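Local coordinates for uncharacterized protein TP-0789 domain-containing protein (Desulfovibrio piger ATCC 29098, PDB 4Z48) that is of unknown function but, as a DUF1329 protein of the LolA-like family, may bind a lipid or lipoprotein in the cell envelope, at residues Asp27-Ala32 and Ser46-Ser51; Tyr62-Phe67 and Lys77-Ser82. All blocks are in the same frame, centred on the assembly; numbering follows the deposited sequence.

Contact 1: Asp27-Ala32 and Ser46-Ser51; sequences DSYSEA and SFKTYS
F47 and A32 open the register of this antiparallel β-hairpin, formed by strands 27-38 and 41-54 of a LolA-like β-fold. They exchange two backbone hydrogen bonds. With CG lodged between the backbone N and the carbonyl carbon (chi1 57°), the F47 ring lies over the A32 methyl, whose CB sits 3.8 Å from the ring centroid in a CH-π contact. K48 lies on the other side of the hairpin, running side by side with E31 before its chain crosses the end of Y29, where CE comes 3.2 Å from Y29 OH. Y29 OH donates to E31 OE2 at 2.7 Å, using the anti lone pair of that oxygen, while E31 OE1 takes a hydrogen bond from N227. T49 returns to the F47 side: T49 N donates to S30 O at 2.9 Å, and S30 N returns a bond to T49 O; water 3 joins the two hydroxyls, T49 OG1 and S30 OG. Y50 points the same way as Y29, and its CE2 meets the edge of the Y29 ring at CD1, 3.6 Å away, with the ring planes inclined at 56°. Water 2 links their hydroxyls, and Y238 stacks on Y50. S51 closes the register with two backbone bonds to S28. Over the face shared by S28, T49 and S51, water 1 donates to T49 O at 2.8 Å and meets S28 OG at 3.0 Å.

Contact 2: Tyr62-Phe67 and Lys77-Ser82; sequences YSLIVF and KYLVWS
Y62 and W81 stack face to face at a non-hydrogen-bonded pair of the antiparallel hairpin built from strands 60-69 and 77-82, within the region matching the outer membrane lipoprotein-sorting (LolA-like) family. The Y62 ring and the five-membered ring of W81 have centroids 3.9 Å apart and planes only 16° from parallel. The overlap is offset: W81 CD1 lies over the rim of the tyrosine, 3.5 Å from Y62 CD2, and W81 CB adds a CH-π contact to the same ring. Both residues hold CG anti to the carbonyl carbon, and chi2 values near zero (8° for Y62, -2° for W81) turn the two ring planes to match. W81 NE1 donates to F239 O, which helps fix the rotation of the indole. On the same side of the hairpin, L64 and L79 meet loosely through their CD1 methyls, and V66 lies alongside the extended K77 chain, where V66 CG1 lies 4.0 Å from K77 CG; the amine of K77 reaches A243 O. The other side carries I65 and Y78, packed CB against CB at 4.2 Å; the F67 ring swings in beside them, its CE1 edge 3.9 Å from Y78 CD1. Four nearly straight backbone bonds hold the strands, two between S63 and V80 and two between I65 and Y78. Strand 41-54 pairs with 60-69 on the side away from 77-82, and strand 91-96 flanks 77-82, bringing V94 against Y78, M92 against V80, and W93 edge-to-face with W81.

From the N terminus, the chain passes helix 8-20, enters strand 27-38, turns back into strand 41-54 and so closes contact 1 across 13 intervening residues. It then reverses again into strand 60-69 and, after a connection, returns along 77-82 to close contact 2 across nine. The two closures follow in series, neither nested nor crossed. Their centres lie 9 Å apart because 46-51 and 62-67 are themselves neighbours: Y50 N to L64 O and V66 N to K48 O are probable hydrogen bonds. Four successive strands thus form an antiparallel meander that 91-96 continues beside 77-82, while 219-230, from late in the chain, pairs with 27-38.

Contact 1: Asp27-Ala32 and Ser46-Ser51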
loop_
_atom_site.group_PDB
_atom_site.type_symbol
_atom_site.label_atom_id
_atom_site.label_comp_id
_atom_site.label_asym_id
_atom_site.label_seq_id
_atom_site.Cartn_x
_atom_site.Cartn_y
_atom_site.Cartn_z
ATOM N N ASP A 27 -14.636 -6.521 2.905
ATOM C CA ASP A 27 -14.631 -5.207 2.265
ATOM C C ASP A 27 -14.309 -4.137 3.308
ATOM O O ASP A 27 -14.309 -4.422 4.509
ATOM C CB ASP A 27 -15.968 -4.932 1.542
ATOM C CG ASP A 27 -17.157 -4.566 2.403
ATOM O OD1 ASP A 27 -16.999 -3.724 3.307
ATOM O OD2 ASP A 27 -18.268 -5.018 2.086
ATOM N N SER A 28 -13.973 -2.947 2.851
ATOM C CA SER A 28 -13.686 -1.816 3.725
ATOM C C SER A 28 -13.910 -0.473 3.037
ATOM O O SER A 28 -13.836 -0.340 1.813
ATOM C CB SER A 28 -12.246 -1.870 4.237
ATOM O OG SER A 28 -11.317 -1.824 3.173
ATOM N N TYR A 29 -14.124 0.533 3.869
ATOM C CA TYR A 29 -14.299 1.910 3.468
ATOM C C TYR A 29 -13.442 2.760 4.351
ATOM O O TYR A 29 -13.374 2.476 5.548
ATOM C CB TYR A 29 -15.773 2.301 3.603
ATOM C CG TYR A 29 -16.019 3.783 3.492
ATOM C CD1 TYR A 29 -16.109 4.403 2.245
ATOM C CD2 TYR A 29 -16.092 4.588 4.629
ATOM C CE1 TYR A 29 -16.343 5.774 2.133
ATOM C CE2 TYR A 29 -16.310 5.967 4.527
ATOM C CZ TYR A 29 -16.427 6.551 3.274
ATOM O OH TYR A 29 -16.632 7.896 3.138
ATOM N N SER A 30 -12.776 3.784 3.790
ATOM C CA SER A 30 -12.069 4.766 4.608
ATOM C C SER A 30 -11.990 6.122 3.914
ATOM O O SER A 30 -12.248 6.250 2.725
ATOM C CB SER A 30 -10.680 4.302 5.022
ATOM O OG SER A 30 -9.722 4.404 3.989
ATOM N N GLU A 31 -11.683 7.131 4.711
ATOM C CA GLU A 31 -11.448 8.501 4.288
ATOM C C GLU A 31 -10.007 8.869 4.664
ATOM O O GLU A 31 -9.481 8.425 5.695
ATOM C CB GLU A 31 -12.463 9.438 4.953
ATOM C CG GLU A 31 -13.878 9.210 4.462
ATOM C CD GLU A 31 -14.936 9.898 5.295
ATOM O OE1 GLU A 31 -14.576 10.799 6.081
ATOM O OE2 GLU A 31 -16.120 9.513 5.188
ATOM N N ALA A 32 -9.346 9.615 3.811
ATOM C CA ALA A 32 -7.961 10.003 4.101
ATOM C C ALA A 32 -7.668 11.412 3.646
ATOM O O ALA A 32 -8.325 11.919 2.729
ATOM C CB ALA A 32 -6.975 9.050 3.412
ATOM N N SER A 46 -7.510 14.945 -0.577
ATOM C CA SER A 46 -8.520 14.277 0.253
ATOM C C SER A 46 -9.093 13.190 -0.605
ATOM O O SER A 46 -9.407 13.466 -1.768
ATOM C CB SER A 46 -9.625 15.242 0.698
ATOM O OG SER A 46 -9.215 16.098 1.748
ATOM N N PHE A 47 -9.254 11.982 -0.076
ATOM C CA PHE A 47 -9.826 10.892 -0.866
ATOM C C PHE A 47 -10.595 9.865 -0.024
ATOM O O PHE A 47 -10.452 9.808 1.182
ATOM C CB PHE A 47 -8.758 10.171 -1.711
ATOM C CG PHE A 47 -7.567 9.589 -0.983
ATOM C CD1 PHE A 47 -6.450 10.374 -0.697
ATOM C CD2 PHE A 47 -7.542 8.249 -0.617
ATOM C CE1 PHE A 47 -5.343 9.836 -0.035
ATOM C CE2 PHE A 47 -6.417 7.695 0.003
ATOM C CZ PHE A 47 -5.309 8.485 0.262
ATOM N N LYS A 48 -11.457 9.099 -0.683
ATOM C CA LYS A 48 -12.165 7.969 -0.088
ATOM C C LYS A 48 -11.672 6.711 -0.796
ATOM O O LYS A 48 -11.412 6.742 -2.006
ATOM C CB LYS A 48 -13.696 8.103 -0.192
ATOM C CG LYS A 48 -14.306 9.205 0.674
ATOM C CD LYS A 48 -15.749 9.476 0.285
ATOM C CE LYS A 48 -16.387 10.461 1.241
ATOM N NZ LYS A 48 -15.937 11.858 1.004
ATOM N N THR A 49 -11.484 5.619 -0.043
ATOM C CA THR A 49 -11.057 4.344 -0.591
ATOM C C THR A 49 -12.136 3.294 -0.344
ATOM O O THR A 49 -12.543 3.089 0.788
ATOM C CB THR A 49 -9.665 3.888 -0.025
ATOM O OG1 THR A 49 -8.680 4.898 -0.283
ATOM C CG2 THR A 49 -9.175 2.587 -0.665
ATOM N N TYR A 50 -12.520 2.573 -1.391
ATOM C CA TYR A 50 -13.459 1.436 -1.305
ATOM C C TYR A 50 -12.686 0.171 -1.669
ATOM O O TYR A 50 -11.922 0.208 -2.625
ATOM C CB TYR A 50 -14.645 1.638 -2.275
ATOM C CG TYR A 50 -15.395 2.933 -2.080
ATOM C CD1 TYR A 50 -14.968 4.111 -2.695
ATOM C CD2 TYR A 50 -16.549 2.982 -1.303
ATOM C CE1 TYR A 50 -15.642 5.312 -2.497
ATOM C CE2 TYR A 50 -17.267 4.168 -1.150
ATOM C CZ TYR A 50 -16.811 5.332 -1.750
ATOM O OH TYR A 50 -17.506 6.510 -1.585
ATOM N N SER A 51 -12.815 -0.924 -0.894
ATOM C CA SER A 51 -12.096 -2.160 -1.236
ATOM C C SER A 51 -12.985 -3.339 -1.004
ATOM O O SER A 51 -13.841 -3.274 -0.126
ATOM C CB SER A 51 -10.806 -2.318 -0.427
ATOM O OG SER A 51 -10.104 -1.093 -0.313
HETATM O O HOH W 1 -11.217 0.960 2.033
HETATM O O HOH W 2 -19.015 7.660 0.905
HETATM O O HOH W 3 -9.137 6.508 1.967
#

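Contact 2: Tyr62-Phe67 and Lys77-Ser82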
loop_
_atom_site.group_PDB
_atom_site.type_symbol
_atom_site.label_atom_id
_atom_site.label_comp_id
_atom_site.label_asym_id
_atom_site.label_seq_id
_atom_site.Cartn_x
_atom_site.Cartn_y
_atom_site.Cartn_z
ATOM N N TYR A 62 -9.992 -5.855 -4.905
ATOM C CA TYR A 62 -10.295 -4.735 -5.818
ATOM C C TYR A 62 -10.432 -3.480 -4.988
ATOM O O TYR A 62 -11.029 -3.522 -3.907
ATOM C CB TYR A 62 -11.542 -4.958 -6.712
ATOM C CG TYR A 62 -11.404 -6.027 -7.786
ATOM C CD1 TYR A 62 -10.285 -6.861 -7.835
ATOM C CD2 TYR A 62 -12.424 -6.255 -8.706
ATOM C CE1 TYR A 62 -10.177 -7.877 -8.780
ATOM C CE2 TYR A 62 -12.333 -7.281 -9.651
ATOM C CZ TYR A 62 -11.203 -8.088 -9.684
ATOM O OH TYR A 62 -11.064 -9.082 -10.630
ATOM N N SER A 63 -9.892 -2.356 -5.501
ATOM C CA SER A 63 -9.952 -1.067 -4.820
ATOM C C SER A 63 -10.391 0.059 -5.762
ATOM O O SER A 63 -10.047 0.029 -6.937
ATOM C CB SER A 63 -8.592 -0.697 -4.226
ATOM O OG SER A 63 -8.237 -1.495 -3.113
ATOM N N LEU A 64 -11.150 1.032 -5.230
ATOM C CA LEU A 64 -11.556 2.261 -5.916
ATOM C C LEU A 64 -11.157 3.430 -5.014
ATOM O O LEU A 64 -11.615 3.513 -3.860
ATOM C CB LEU A 64 -13.073 2.304 -6.295
ATOM C CG LEU A 64 -13.538 3.544 -7.079
ATOM C CD1 LEU A 64 -13.141 3.451 -8.577
ATOM C CD2 LEU A 64 -15.051 3.765 -6.923
ATOM N N ILE A 65 -10.297 4.323 -5.539
ATOM C CA ILE A 65 -9.834 5.515 -4.821
ATOM C C ILE A 65 -10.467 6.714 -5.499
ATOM O O ILE A 65 -10.249 6.903 -6.687
ATOM C CB ILE A 65 -8.285 5.612 -4.735
ATOM C CG1 ILE A 65 -7.697 4.353 -4.034
ATOM C CG2 ILE A 65 -7.869 6.912 -4.003
ATOM C CD1 ILE A 65 -6.243 4.233 -4.200
ATOM N N VAL A 66 -11.286 7.489 -4.759
ATOM C CA VAL A 66 -11.987 8.652 -5.311
ATOM C C VAL A 66 -11.508 9.930 -4.605
ATOM O O VAL A 66 -11.733 10.075 -3.397
ATOM C CB VAL A 66 -13.530 8.522 -5.197
ATOM C CG1 VAL A 66 -14.211 9.693 -5.906
ATOM C CG2 VAL A 66 -14.035 7.203 -5.774
ATOM N N PHE A 67 -10.866 10.849 -5.351
ATOM C CA PHE A 67 -10.405 12.143 -4.807
ATOM C C PHE A 67 -11.541 13.160 -4.824
ATOM O O PHE A 67 -12.267 13.300 -5.830
ATOM C CB PHE A 67 -9.195 12.688 -5.623
ATOM C CG PHE A 67 -7.959 11.876 -5.333
ATOM C CD1 PHE A 67 -7.702 10.695 -6.030
ATOM C CD2 PHE A 67 -7.093 12.243 -4.319
ATOM C CE1 PHE A 67 -6.608 9.890 -5.701
ATOM C CE2 PHE A 67 -5.969 11.460 -4.020
ATOM C CZ PHE A 67 -5.754 10.273 -4.695
ATOM N N LYS A 77 -10.157 9.342 -10.118
ATOM C CA LYS A 77 -10.486 8.018 -9.637
ATOM C C LYS A 77 -9.444 7.002 -10.106
ATOM O O LYS A 77 -9.052 7.012 -11.271
ATOM C CB LYS A 77 -11.876 7.570 -10.102
ATOM C CG LYS A 77 -13.054 8.368 -9.547
ATOM C CD LYS A 77 -14.306 7.947 -10.282
ATOM C CE LYS A 77 -15.563 8.417 -9.613
ATOM N NZ LYS A 77 -16.760 7.727 -10.161
ATOM N N TYR A 78 -9.014 6.139 -9.192
ATOM C CA TYR A 78 -8.126 5.003 -9.471
ATOM C C TYR A 78 -8.871 3.719 -9.240
ATOM O O TYR A 78 -9.458 3.549 -8.175
ATOM C CB TYR A 78 -6.870 5.015 -8.606
ATOM C CG TYR A 78 -5.874 6.062 -9.006
ATOM C CD1 TYR A 78 -6.052 7.399 -8.641
ATOM C CD2 TYR A 78 -4.712 5.718 -9.700
ATOM C CE1 TYR A 78 -5.117 8.371 -8.987
ATOM C CE2 TYR A 78 -3.773 6.683 -10.049
ATOM C CZ TYR A 78 -3.962 7.999 -9.661
ATOM O OH TYR A 78 -3.028 8.949 -9.996
ATOM N N LEU A 79 -8.866 2.819 -10.242
ATOM C CA LEU A 79 -9.475 1.495 -10.136
ATOM C C LEU A 79 -8.329 0.466 -10.109
ATOM O O LEU A 79 -7.484 0.484 -10.992
ATOM C CB LEU A 79 -10.465 1.223 -11.285
ATOM C CG LEU A 79 -11.170 -0.154 -11.303
ATOM C CD1 LEU A 79 -11.911 -0.436 -10.006
ATOM C CD2 LEU A 79 -12.149 -0.237 -12.456
ATOM N N VAL A 80 -8.248 -0.362 -9.058
ATOM C CA VAL A 80 -7.164 -1.335 -8.954
ATOM C C VAL A 80 -7.758 -2.729 -8.825
ATOM O O VAL A 80 -8.631 -2.941 -7.983
ATOM C CB VAL A 80 -6.186 -1.051 -7.772
ATOM C CG1 VAL A 80 -4.996 -2.013 -7.804
ATOM C CG2 VAL A 80 -5.736 0.414 -7.714
ATOM N N TRP A 81 -7.319 -3.648 -9.692
ATOM C CA TRP A 81 -7.658 -5.075 -9.670
ATOM C C TRP A 81 -6.363 -5.809 -9.354
ATOM O O TRP A 81 -5.501 -5.977 -10.228
ATOM C CB TRP A 81 -8.270 -5.536 -10.995
ATOM C CG TRP A 81 -9.617 -4.978 -11.327
ATOM C CD1 TRP A 81 -10.383 -4.136 -10.572
ATOM C CD2 TRP A 81 -10.342 -5.200 -12.546
ATOM N NE1 TRP A 81 -11.548 -3.831 -11.239
ATOM C CE2 TRP A 81 -11.551 -4.475 -12.450
ATOM C CE3 TRP A 81 -10.101 -5.981 -13.698
ATOM C CZ2 TRP A 81 -12.510 -4.487 -13.464
ATOM C CZ3 TRP A 81 -11.046 -5.987 -14.711
ATOM C CH2 TRP A 81 -12.237 -5.245 -14.589
ATOM N N SER A 82 -6.178 -6.112 -8.071
ATOM C CA SER A 82 -4.974 -6.721 -7.520
ATOM C C SER A 82 -5.219 -8.216 -7.330
ATOM O O SER A 82 -6.193 -8.609 -6.692
ATOM C CB SER A 82 -4.572 -6.013 -6.224
ATOM O OG SER A 82 -3.282 -6.370 -5.763
#